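Local coordinates for protein carbohydrate binding family 6 (Clostridium thermocellum, PDB 5A8C) that probably hydrolyses terminal alpha-L-arabinofuranosyl residues from arabinose-containing polysaccharides, as a family 43 glycoside hydrolase with a five-bladed beta-propeller fold, at residues Y226-I237 and Y263-I271; K252-P260 and T313-V321. One frame throughout, in Å; residues are numbered along the deposited sequence. Where two conformers were deposited one is given.

Contact 1: residues Y226-I237 and Y263-I271. With CA (calcium ion), chain B.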
loop_
_atom_site.group_PDB
_atom_site.type_symbol
_atom_site.label_atom_id
_atom_site.label_comp_id
_atom_site.label_asym_id
_atom_site.label_seq_id
_atom_site.Cartn_x
_atom_site.Cartn_y
_atom_site.Cartn_z
ATOM N N TYR A 226 3.580 5.505 7.016
ATOM C CA TYR A 226 3.319 4.194 7.573
ATOM C C TYR A 226 2.096 4.235 8.457
ATOM O O TYR A 226 1.660 5.333 8.887
ATOM C CB TYR A 226 4.513 3.690 8.375
ATOM C CG TYR A 226 4.895 4.549 9.560
ATOM C CD1 TYR A 226 5.653 5.703 9.403
ATOM C CD2 TYR A 226 4.491 4.218 10.836
ATOM C CE1 TYR A 226 6.010 6.476 10.491
ATOM C CE2 TYR A 226 4.845 4.979 11.946
ATOM C CZ TYR A 226 5.620 6.117 11.773
ATOM O OH TYR A 226 6.061 6.875 12.849
ATOM N N ALA A 227 1.551 3.076 8.777
ATOM C CA ALA A 227 0.522 2.950 9.786
ATOM C C ALA A 227 1.171 2.676 11.142
ATOM O O ALA A 227 2.007 1.766 11.273
ATOM C CB ALA A 227 -0.465 1.855 9.432
ATOM N N SER A 228 0.764 3.461 12.129
ATOM C CA SER A 228 1.295 3.295 13.510
ATOM C C SER A 228 0.520 2.228 14.241
ATOM O O SER A 228 -0.533 1.742 13.820
ATOM C CB SER A 228 1.326 4.612 14.235
ATOM O OG SER A 228 0.034 5.108 14.411
ATOM N N ASP A 229 1.100 1.841 15.402
ATOM C CA ASP A 229 0.518 0.795 16.214
ATOM C C ASP A 229 -0.683 1.331 17.040
ATOM O O ASP A 229 -1.145 2.432 16.837
ATOM C CB ASP A 229 1.616 0.133 16.999
ATOM C CG ASP A 229 2.261 1.015 18.061
ATOM O OD1 ASP A 229 1.616 1.973 18.538
ATOM O OD2 ASP A 229 3.448 0.712 18.398
ATOM N N PHE A 230 -1.155 0.491 17.931
ATOM C CA PHE A 230 -2.326 0.777 18.759
ATOM C C PHE A 230 -1.933 1.206 20.191
ATOM O O PHE A 230 -2.723 1.134 21.108
ATOM C CB PHE A 230 -3.301 -0.391 18.706
ATOM C CG PHE A 230 -4.001 -0.529 17.344
ATOM C CD1 PHE A 230 -3.364 -1.117 16.276
ATOM C CD2 PHE A 230 -5.259 -0.003 17.128
ATOM C CE1 PHE A 230 -3.986 -1.223 15.025
ATOM C CE2 PHE A 230 -5.883 -0.104 15.889
ATOM C CZ PHE A 230 -5.249 -0.717 14.831
ATOM N N SER A 231 -0.672 1.624 20.366
ATOM C CA SER A 231 -0.136 1.893 21.710
ATOM C C SER A 231 -0.509 3.201 22.347
ATOM O O SER A 231 -0.313 3.382 23.548
ATOM C CB SER A 231 1.370 1.789 21.659
ATOM O OG SER A 231 1.935 2.898 21.000
ATOM N N GLN A 232 -1.071 4.138 21.598
ATOM C CA GLN A 232 -1.528 5.384 22.216
ATOM C C GLN A 232 -2.861 5.844 21.603
ATOM O O GLN A 232 -3.164 7.041 21.525
ATOM C CB GLN A 232 -0.442 6.451 22.166
ATOM C CG GLN A 232 0.140 6.723 20.800
ATOM C CD GLN A 232 1.299 7.684 20.808
ATOM O OE1 GLN A 232 2.224 7.523 21.626
ATOM N NE2 GLN A 232 1.311 8.682 19.870
ATOM N N GLY A 233 -3.679 4.837 21.291
ATOM C CA GLY A 233 -4.912 5.020 20.589
ATOM C C GLY A 233 -4.870 4.210 19.318
ATOM O O GLY A 233 -4.099 3.287 19.144
ATOM N N ALA A 234 -5.784 4.492 18.448
ATOM C CA ALA A 234 -5.926 3.706 17.232
ATOM C C ALA A 234 -4.875 4.081 16.189
ATOM O O ALA A 234 -4.339 5.192 16.176
ATOM C CB ALA A 234 -7.321 3.877 16.698
ATOM N N SER A 235 -4.600 3.162 15.271
ATOM C CA SER A 235 -3.599 3.352 14.245
ATOM C C SER A 235 -3.872 4.601 13.392
ATOM O O SER A 235 -4.997 4.806 12.915
ATOM C CB SER A 235 -3.592 2.128 13.350
ATOM O OG SER A 235 -2.661 2.225 12.285
ATOM N N LYS A 236 -2.832 5.385 13.173
ATOM C CA LYS A 236 -2.856 6.565 12.306
ATOM C C LYS A 236 -1.839 6.394 11.206
ATOM O O LYS A 236 -0.839 5.661 11.392
ATOM C CB LYS A 236 -2.652 7.841 13.085
ATOM C CG LYS A 236 -3.720 8.125 14.123
ATOM C CD LYS A 236 -3.606 9.435 14.830
ATOM C CE LYS A 236 -4.720 9.663 15.841
ATOM N NZ LYS A 236 -4.593 10.962 16.553
ATOM N N ILE A 237 -1.983 7.116 10.123
ATOM C CA ILE A 237 -0.954 7.199 9.093
ATOM C C ILE A 237 -0.030 8.346 9.493
ATOM O O ILE A 237 -0.474 9.499 9.586
ATOM C CB ILE A 237 -1.527 7.411 7.693
ATOM C CG1 ILE A 237 -2.588 6.392 7.334
ATOM C CG2 ILE A 237 -0.380 7.438 6.680
ATOM C CD1 ILE A 237 -2.182 4.919 7.477
ATOM N N TYR A 263 -14.278 1.848 12.916
ATOM C CA TYR A 263 -14.373 0.855 13.992
ATOM C C TYR A 263 -13.041 0.656 14.729
ATOM O O TYR A 263 -12.762 -0.416 15.245
ATOM C CB TYR A 263 -14.931 -0.462 13.496
ATOM C CG TYR A 263 -16.322 -0.364 12.926
ATOM C CD1 TYR A 263 -16.537 -0.032 11.604
ATOM C CD2 TYR A 263 -17.433 -0.616 13.718
ATOM C CE1 TYR A 263 -17.818 0.033 11.062
ATOM C CE2 TYR A 263 -18.717 -0.525 13.200
ATOM C CZ TYR A 263 -18.880 -0.247 11.865
ATOM O OH TYR A 263 -20.144 -0.207 11.311
ATOM N N SER A 264 -12.253 1.734 14.827
ATOM C CA SER A 264 -10.966 1.691 15.552
ATOM C C SER A 264 -10.072 0.568 15.080
ATOM O O SER A 264 -9.280 0.015 15.828
ATOM C CB SER A 264 -11.168 1.622 17.064
ATOM O OG SER A 264 -11.931 2.753 17.478
ATOM N N ASN A 265 -10.141 0.263 13.776
ATOM C CA ASN A 265 -9.393 -0.846 13.209
ATOM C C ASN A 265 -8.273 -0.351 12.289
ATOM O O ASN A 265 -7.858 0.801 12.367
ATOM C CB ASN A 265 -10.352 -1.846 12.576
ATOM C CG ASN A 265 -9.828 -3.297 12.695
ATOM O OD1 ASN A 265 -8.749 -3.679 12.142
ATOM N ND2 ASN A 265 -10.584 -4.119 13.356
ATOM N N ASN A 266 -7.741 -1.229 11.453
ATOM C CA ASN A 266 -6.565 -0.880 10.702
ATOM C C ASN A 266 -6.799 0.215 9.680
ATOM O O ASN A 266 -7.922 0.512 9.230
ATOM C CB ASN A 266 -5.872 -2.109 10.120
ATOM C CG ASN A 266 -6.776 -2.992 9.296
ATOM O OD1 ASN A 266 -7.722 -2.509 8.633
ATOM N ND2 ASN A 266 -6.551 -4.292 9.374
ATOM N N ASN A 267 -5.684 0.834 9.299
ATOM C CA ASN A 267 -5.622 2.076 8.535
ATOM C C ASN A 267 -4.465 1.915 7.548
ATOM O O ASN A 267 -3.372 1.555 8.005
ATOM C CB ASN A 267 -5.394 3.221 9.541
ATOM C CG ASN A 267 -5.694 4.625 9.067
ATOM O OD1 ASN A 267 -5.987 4.890 7.899
ATOM N ND2 ASN A 267 -5.628 5.564 10.023
ATOM N N HIS A 268 -4.684 2.058 6.237
ATOM C CA HIS A 268 -3.641 1.747 5.260
ATOM C C HIS A 268 -3.811 2.655 4.062
ATOM O O HIS A 268 -4.912 2.867 3.590
ATOM C CB HIS A 268 -3.775 0.296 4.823
ATOM C CG HIS A 268 -2.541 -0.285 4.147
ATOM N ND1 HIS A 268 -1.874 -1.355 4.693
ATOM C CD2 HIS A 268 -1.884 0.017 2.993
ATOM C CE1 HIS A 268 -0.855 -1.646 3.873
ATOM N NE2 HIS A 268 -0.816 -0.826 2.864
ATOM N N HIS A 269 -2.725 3.208 3.579
ATOM C CA HIS A 269 -2.776 4.287 2.596
ATOM C C HIS A 269 -1.756 4.169 1.472
ATOM O O HIS A 269 -0.761 3.403 1.539
ATOM C CB HIS A 269 -2.386 5.591 3.411
ATOM C CG HIS A 269 -0.938 5.605 3.750
ATOM N ND1 HIS A 269 -0.331 4.574 4.443
ATOM C CD2 HIS A 269 0.057 6.404 3.261
ATOM C CE1 HIS A 269 0.982 4.780 4.384
ATOM N NE2 HIS A 269 1.249 5.911 3.726
ATOM N N ALA A 270 -1.930 5.070 0.509
ATOM C CA ALA A 270 -0.888 5.392 -0.479
ATOM C C ALA A 270 -1.021 6.892 -0.756
ATOM O O ALA A 270 -2.088 7.471 -0.667
ATOM C CB ALA A 270 -0.965 4.587 -1.739
ATOM N N ILE A 271 0.089 7.499 -1.182
ATOM C CA ILE A 271 0.155 8.921 -1.579
ATOM C C ILE A 271 0.539 9.011 -3.046
ATOM O O ILE A 271 1.519 8.374 -3.441
ATOM C CB ILE A 271 1.196 9.655 -0.686
ATOM C CG1 ILE A 271 0.767 9.614 0.770
ATOM C CG2 ILE A 271 1.403 11.062 -1.182
ATOM C CD1 ILE A 271 1.776 10.041 1.790
HETATM CA CA CA B . 0.882 -0.439 1.075
HETATM O O HOH W 1 -3.425 -0.181 10.948
HETATM O O HOH W 2 1.211 1.633 2.388
HETATM O O HOH W 3 1.740 -2.742 0.851
HETATM O O HOH W 4 -0.859 -1.604 -0.159
HETATM O O HOH W 5 2.888 -0.767 2.428
HETATM O O HOH W 6 2.487 -0.061 -0.633
#
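Tyr226 N, near the end of strand 221-228, approaches His269 CE1, and the methyl of Ala227 sits 3.3 Å from Asn267 O. In the loop that follows, Phe230 turns a ring edge to the carbonyls of Ser264 and Asn265, its CE2 3.4 Å from Ser264 O, with Ser235 N over one face. Asn267 ND2 donates to Ser235 O (3.1 Å, 177°), leaving in its own amide plane but arriving above the carbonyl plane; Gln258 NE2 also donates to Ser235 O, and Asn267 ND2 to Pro257 O. With OG anti to the backbone N (chi1 179°), Ser235 donates to Ser228 O and takes a bond from water 1, which accepts from Asn267 N. Ile237 CD1 lies 3.6 Å from Asn267 O and reaches His269 ND1, CG1 is close to Asn267 OD1, and CG2 stands 3.5 Å from the His269 ring centroid, over one face, in a CH-pi contact; Ser225 OG bonds His269 NE2. His268, the residue before it, binds the calcium through NE2 at 2.5 Å and, through ND1, a Tris molecule probably from the crystallisation liquor. Amide, water and CH-pi contacts thus grip both neighbours of a calcium ligand, consistent with a second-shell role.

Contact 2: residues K252-P260 and T313-V321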
loop_
_atom_site.group_PDB
_atom_site.type_symbol
_atom_site.label_atom_id
_atom_site.label_comp_id
_atom_site.label_asym_id
_atom_site.label_seq_id
_atom_site.Cartn_x
_atom_site.Cartn_y
_atom_site.Cartn_z
ATOM N N LYS A 252 7.700 13.582 11.657
ATOM C CA LYS A 252 7.055 14.846 11.365
ATOM C C LYS A 252 5.579 14.943 11.750
ATOM O O LYS A 252 5.084 16.065 11.820
ATOM C CB LYS A 252 7.208 15.205 9.915
ATOM C CG LYS A 252 8.634 15.370 9.448
ATOM C CD LYS A 252 9.374 16.507 10.105
ATOM C CE LYS A 252 10.794 16.614 9.586
ATOM N NZ LYS A 252 11.584 17.641 10.299
ATOM N N GLY A 253 4.911 13.843 12.033
ATOM C CA GLY A 253 3.515 13.905 12.475
ATOM C C GLY A 253 2.607 12.972 11.766
ATOM O O GLY A 253 2.987 11.937 11.212
ATOM N N VAL A 254 1.322 13.345 11.767
ATOM C CA VAL A 254 0.201 12.559 11.260
ATOM C C VAL A 254 -0.268 13.089 9.917
ATOM O O VAL A 254 -0.562 14.266 9.766
ATOM C CB VAL A 254 -0.972 12.596 12.285
ATOM C CG1 VAL A 254 -2.207 11.942 11.705
ATOM C CG2 VAL A 254 -0.556 11.915 13.591
ATOM N N ILE A 255 -0.354 12.191 8.949
ATOM C CA ILE A 255 -0.994 12.459 7.662
ATOM C C ILE A 255 -2.485 12.206 7.697
ATOM O O ILE A 255 -3.277 13.006 7.197
ATOM C CB ILE A 255 -0.357 11.626 6.545
ATOM C CG1 ILE A 255 1.120 11.996 6.386
ATOM C CG2 ILE A 255 -1.146 11.816 5.242
ATOM C CD1 ILE A 255 1.862 11.182 5.360
ATOM N N LEU A 256 -2.907 11.086 8.265
ATOM C CA LEU A 256 -4.313 10.659 8.228
ATOM C C LEU A 256 -4.680 10.066 9.573
ATOM O O LEU A 256 -4.020 9.123 10.009
ATOM C CB LEU A 256 -4.552 9.657 7.129
ATOM C CG LEU A 256 -6.021 9.320 6.858
ATOM C CD1 LEU A 256 -6.747 10.444 6.123
ATOM C CD2 LEU A 256 -6.109 8.019 6.070
ATOM N N PRO A 257 -5.633 10.633 10.289
ATOM C CA PRO A 257 -6.118 10.011 11.519
ATOM C C PRO A 257 -6.986 8.791 11.195
ATOM O O PRO A 257 -7.028 8.354 10.054
ATOM C CB PRO A 257 -6.928 11.152 12.157
ATOM C CG PRO A 257 -7.550 11.798 10.991
ATOM C CD PRO A 257 -6.537 11.754 9.887
ATOM N N GLN A 258 -7.651 8.234 12.205
ATOM C CA GLN A 258 -8.693 7.232 11.860
ATOM C C GLN A 258 -9.744 7.907 10.991
ATOM O O GLN A 258 -10.287 8.935 11.383
ATOM C CB GLN A 258 -9.367 6.707 13.113
ATOM C CG GLN A 258 -8.556 5.647 13.824
ATOM C CD GLN A 258 -8.664 4.294 13.165
ATOM O OE1 GLN A 258 -9.773 3.851 12.842
ATOM N NE2 GLN A 258 -7.565 3.597 13.015
ATOM N N PRO A 259 -10.045 7.321 9.843
ATOM C CA PRO A 259 -11.173 7.850 9.043
ATOM C C PRO A 259 -12.486 7.605 9.740
ATOM O O PRO A 259 -12.576 6.735 10.626
ATOM C CB PRO A 259 -11.099 7.042 7.763
ATOM C CG PRO A 259 -10.144 6.078 7.923
ATOM C CD PRO A 259 -9.445 6.146 9.207
ATOM N N PRO A 260 -13.550 8.275 9.316
ATOM C CA PRO A 260 -14.884 7.910 9.809
ATOM C C PRO A 260 -15.245 6.486 9.451
ATOM O O PRO A 260 -14.749 5.896 8.490
ATOM C CB PRO A 260 -15.807 8.930 9.125
ATOM C CG PRO A 260 -15.058 9.310 7.911
ATOM C CD PRO A 260 -13.590 9.289 8.274
ATOM N N THR A 313 6.473 19.893 4.927
ATOM C CA THR A 313 5.675 18.976 5.718
ATOM C C THR A 313 4.303 18.843 5.045
ATOM O O THR A 313 3.890 19.635 4.184
ATOM C CB THR A 313 5.563 19.417 7.168
ATOM O OG1 THR A 313 4.995 20.715 7.261
ATOM C CG2 THR A 313 6.950 19.408 7.817
ATOM N N ILE A 314 3.616 17.772 5.431
ATOM C CA ILE A 314 2.292 17.436 4.899
ATOM C C ILE A 314 1.226 17.873 5.892
ATOM O O ILE A 314 1.285 17.523 7.075
ATOM C CB ILE A 314 2.199 15.929 4.594
ATOM C CG1 ILE A 314 3.195 15.565 3.511
ATOM C CG2 ILE A 314 0.771 15.567 4.203
ATOM C CD1 ILE A 314 3.350 14.083 3.285
ATOM N N LYS A 315 0.233 18.626 5.411
ATOM C CA LYS A 315 -0.913 18.971 6.275
ATOM C C LYS A 315 -1.740 17.745 6.528
ATOM O O LYS A 315 -1.936 16.910 5.672
ATOM C CB LYS A 315 -1.876 19.971 5.650
ATOM C CG LYS A 315 -1.285 21.329 5.459
ATOM C CD LYS A 315 -2.323 22.320 4.938
ATOM C CE LYS A 315 -1.808 23.158 3.754
ATOM N NZ LYS A 315 -2.831 23.841 2.884
ATOM N N GLN A 316 -2.239 17.646 7.734
ATOM C CA GLN A 316 -3.096 16.520 8.038
ATOM C C GLN A 316 -4.330 16.519 7.098
ATOM O O GLN A 316 -4.999 17.531 6.924
ATOM C CB GLN A 316 -3.533 16.556 9.486
ATOM C CG GLN A 316 -4.335 15.325 9.879
ATOM C CD GLN A 316 -4.475 15.247 11.335
ATOM O OE1 GLN A 316 -3.517 15.442 12.126
ATOM N NE2 GLN A 316 -5.674 14.973 11.734
ATOM N N VAL A 317 -4.608 15.347 6.517
ATOM C CA VAL A 317 -5.737 15.171 5.614
ATOM C C VAL A 317 -7.023 15.216 6.383
ATOM O O VAL A 317 -7.120 14.701 7.521
ATOM C CB VAL A 317 -5.566 13.821 4.866
ATOM C CG1 VAL A 317 -6.805 13.441 4.031
ATOM C CG2 VAL A 317 -4.335 13.861 3.950
ATOM N N VAL A 318 -8.023 15.803 5.726
ATOM C CA VAL A 318 -9.372 15.904 6.259
ATOM C C VAL A 318 -10.272 14.943 5.493
ATOM O O VAL A 318 -10.609 15.179 4.327
ATOM C CB VAL A 318 -9.888 17.321 6.112
ATOM C CG1 VAL A 318 -11.308 17.431 6.600
ATOM C CG2 VAL A 318 -8.993 18.281 6.880
ATOM N N PRO A 319 -10.667 13.807 6.122
ATOM C CA PRO A 319 -11.539 12.902 5.408
ATOM C C PRO A 319 -12.860 13.587 5.044
ATOM O O PRO A 319 -13.406 14.331 5.857
ATOM C CB PRO A 319 -11.728 11.753 6.411
ATOM C CG PRO A 319 -10.494 11.734 7.247
ATOM C CD PRO A 319 -10.166 13.208 7.386
ATOM N N THR A 320 -13.374 13.292 3.868
ATOM C CA THR A 320 -14.632 13.823 3.441
ATOM C C THR A 320 -15.622 12.705 3.193
ATOM O O THR A 320 -15.272 11.568 2.888
ATOM C CB THR A 320 -14.525 14.684 2.136
ATOM O OG1 THR A 320 -14.144 13.859 1.045
ATOM C CG2 THR A 320 -13.602 15.881 2.283
ATOM N N VAL A 321 -16.894 13.040 3.294
ATOM C CA VAL A 321 -17.962 12.042 3.181
ATOM C C VAL A 321 -19.039 12.481 2.178
ATOM O O VAL A 321 -20.109 11.882 2.128
ATOM C CB VAL A 321 -18.573 11.694 4.565
ATOM C CG1 VAL A 321 -17.475 11.116 5.458
ATOM C CG2 VAL A 321 -19.259 12.884 5.202
HETATM O O HOH W 7 0.863 16.569 9.568
#
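Ile255, Gln316 and Pro319 bury the most surface in this contact, where the outermost strand of a four-stranded antiparallel propeller blade breaks at a classic beta bulge, Ile255 and Leu256 both facing Ile237. The segment 313-321 runs alongside in the same direction as 252-260. Ile255 works in two ways. Its carbonyl O accepts from Val317 N at 2.8 Å, and the branches of its buried side chain still reach across: CD1 to Ile314 CD1 at 3.9 Å, and CG2 to Val317 CG2. On the outer side lies Gln316, its CG anti to the backbone N (chi1 -175°) and the chain extended beyond, which lays it beside Val254, both side chains pointing the same way. Gln316 OE1 comes 3.8 Å from Val254 CG1, while NE2 packs against the ring of Pro257. Pro319 fits farther along, its CB 3.6 Å from Pro260 CD and its CG near Leu256 CD1; Tyr282 of strand 277-284 also touches it. Leu256 CD1 reaches Val317 CG1 as well, joining the proline cluster to the aliphatic one. Just before the direct backbone bond, water 7 bridges the two chain segments, donating to Val254 O and to Ile314 O at 2.7 Å each.

Overall arrangement
From the N terminus, the chain reaches these contacts only after several blades of the propeller. Strand 221-228 leads into the first half of contact 1, and the hairpin returns along strand 237-242 to strand 250-256, where contact 2 begins. The chain then crosses to 263-271, closing contact 1 over 25 intervening residues, and builds the sheet of strands 270-274, 277-284 and 300-306 before 313-321 closes contact 2. The two loops therefore cross rather than nest. Their centres lie about 11 Å apart and they touch directly, Ser235 meeting Gln258. Together they tie one blade to the next, contact 1 beside the calcium and contact 2 along the blade's outermost strand.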